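Local atomic coordinates of putative peptide ABC-transport system periplasmic peptide-binding protein (Campylobacter jejuni, PDB entry 4OEV), a protein that binds nickel in the periplasm as the extracytoplasmic component of an ABC-type importer, though its family is generally assigned to peptide transport. Residues A[236-241]-A[460-465]. Residues are numbered along the deposited sequence; the frame is centred on the assembly and turned at random.
Sequences EKSADY and LDFALV
The Asp240 carboxylate meets the Phe462 ring at its edge, with the two planes only 8° apart and OD2 of Asp240 3.3 Å from CZ of Phe462. The same edge faces Ser238, whose CB lies in the ring plane. Asp240 reaches this position with CG anti to its backbone N (chi1 -168°); the side chains cross at about a right angle, yet the carboxylate lies nearly coplanar with the ring. Its stronger partners lie outside the two segments: OD1 accepts from ND1 of the nickel ligand His480 and pairs with Arg242, while OD2 takes the backbone N-H of His481, another nickel ligand.

Ser238 works in both directions. Its OG donates to Leu460 O at 2.7 Å, tilted 22° from that carbonyl plane, and accepts from the backbone N of Asp240 to close an ST turn. Beside it, a water accepts from Ser238 N at 2.8 Å and lies close to Leu460 O and to OD1 of Asp461, bridging the two segments where the direct backbone pairing lapses.

That pairing is antiparallel: Glu236 and Phe462 form a hydrogen-bonded pair, Glu236 N reaching Phe462 O at 2.7 Å and Phe462 N returning to Glu236 O at 2.8 Å. Past the gap, Leu460 N donates to Asp240 O at 2.9 Å. Segment 236-241 links strands 231-236 and 241-246, both of which pair with strand 454-467.

Lys237, its chain bent at chi2 and again at chi4, brings NZ to the syn lone pair of Asp461 OD2 at 2.7 Å; Arg235 also pairs with this oxygen. The two cations would be expected to favour an ionised Asp461, while Asp240 probably acts as a second-shell acid, OD1 helping to fix the His480 imidazole and OD2 the main chain at His481.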
# COMPACT_ATOMS: atom_id res chain seq x y z
N GLU A 236 0.10 -10.69 12.41
CA GLU A 236 0.86 -9.46 12.12
C GLU A 236 -0.09 -8.25 12.15
O GLU A 236 -1.16 -8.30 11.55
CB GLU A 236 1.54 -9.57 10.77
CG GLU A 236 2.43 -10.79 10.67
CD GLU A 236 3.83 -10.47 10.17
OE1 GLU A 236 4.36 -9.39 10.52
OE2 GLU A 236 4.40 -11.29 9.41
N LYS A 237 0.30 -7.19 12.87
CA LYS A 237 -0.46 -5.94 12.89
C LYS A 237 -0.21 -5.23 11.59
O LYS A 237 0.79 -5.50 10.94
CB LYS A 237 -0.04 -5.05 14.07
CG LYS A 237 -0.42 -5.59 15.46
CD LYS A 237 -1.95 -5.51 15.70
CE LYS A 237 -2.39 -6.11 17.05
NZ LYS A 237 -3.43 -7.23 16.95
N SER A 238 -1.12 -4.34 11.17
CA SER A 238 -0.85 -3.61 9.92
C SER A 238 -1.53 -2.26 9.92
O SER A 238 -2.48 -2.04 10.67
CB SER A 238 -1.34 -4.39 8.70
OG SER A 238 -2.68 -4.02 8.38
N ALA A 239 -1.10 -1.40 9.01
CA ALA A 239 -1.72 -0.09 8.82
C ALA A 239 -2.71 -0.16 7.65
O ALA A 239 -3.18 0.86 7.13
CB ALA A 239 -0.63 1.01 8.58
N ASP A 240 -3.01 -1.38 7.23
CA ASP A 240 -3.88 -1.61 6.09
C ASP A 240 -5.37 -1.52 6.46
O ASP A 240 -5.80 -2.23 7.36
CB ASP A 240 -3.59 -2.99 5.51
CG ASP A 240 -4.24 -3.20 4.17
OD1 ASP A 240 -4.72 -2.22 3.56
OD2 ASP A 240 -4.22 -4.33 3.69
N TYR A 241 -6.14 -0.66 5.80
CA TYR A 241 -7.61 -0.62 6.07
C TYR A 241 -8.46 -0.98 4.83
O TYR A 241 -8.00 -0.88 3.70
CB TYR A 241 -8.03 0.76 6.61
CG TYR A 241 -7.79 1.89 5.60
CD1 TYR A 241 -8.71 2.13 4.57
CD2 TYR A 241 -6.68 2.72 5.70
CE1 TYR A 241 -8.49 3.16 3.63
CE2 TYR A 241 -6.46 3.76 4.77
CZ TYR A 241 -7.35 3.94 3.74
OH TYR A 241 -7.15 4.93 2.82
N LEU A 460 -6.95 -4.12 9.31
CA LEU A 460 -6.75 -5.57 9.33
C LEU A 460 -5.47 -6.04 10.03
O LEU A 460 -4.41 -5.38 9.95
CB LEU A 460 -6.71 -6.08 7.89
CG LEU A 460 -7.83 -5.67 6.99
CD1 LEU A 460 -7.56 -6.29 5.63
CD2 LEU A 460 -9.20 -6.19 7.57
N ASP A 461 -5.57 -7.16 10.75
CA ASP A 461 -4.38 -7.94 11.06
C ASP A 461 -4.18 -8.93 9.94
O ASP A 461 -5.13 -9.27 9.22
CB ASP A 461 -4.48 -8.70 12.37
CG ASP A 461 -4.25 -7.85 13.56
OD1 ASP A 461 -3.98 -6.65 13.36
OD2 ASP A 461 -4.30 -8.38 14.69
N PHE A 462 -2.97 -9.43 9.81
CA PHE A 462 -2.71 -10.43 8.80
C PHE A 462 -2.25 -11.70 9.46
O PHE A 462 -1.60 -11.67 10.51
CB PHE A 462 -1.67 -9.93 7.78
CG PHE A 462 -2.26 -9.00 6.76
CD1 PHE A 462 -2.87 -9.51 5.62
CD2 PHE A 462 -2.22 -7.63 6.95
CE1 PHE A 462 -3.47 -8.67 4.68
CE2 PHE A 462 -2.83 -6.77 6.00
CZ PHE A 462 -3.43 -7.29 4.87
N ALA A 463 -2.60 -12.82 8.84
CA ALA A 463 -2.16 -14.11 9.33
C ALA A 463 -1.13 -14.68 8.37
O ALA A 463 -1.47 -15.08 7.25
CB ALA A 463 -3.39 -15.08 9.50
N LEU A 464 0.13 -14.71 8.80
CA LEU A 464 1.17 -15.37 8.03
C LEU A 464 1.16 -16.84 8.36
O LEU A 464 1.52 -17.26 9.48
CB LEU A 464 2.56 -14.76 8.29
CG LEU A 464 3.74 -15.49 7.64
CD1 LEU A 464 3.51 -15.78 6.16
CD2 LEU A 464 5.03 -14.65 7.85
N VAL A 465 0.78 -17.66 7.39
CA VAL A 465 0.75 -19.09 7.69
C VAL A 465 1.96 -19.78 7.09
O VAL A 465 2.23 -19.65 5.90
CB VAL A 465 -0.49 -19.78 7.17
CG1 VAL A 465 -0.43 -21.24 7.55
CG2 VAL A 465 -1.75 -19.12 7.74
O HOH W 1 -3.71 -4.36 12.31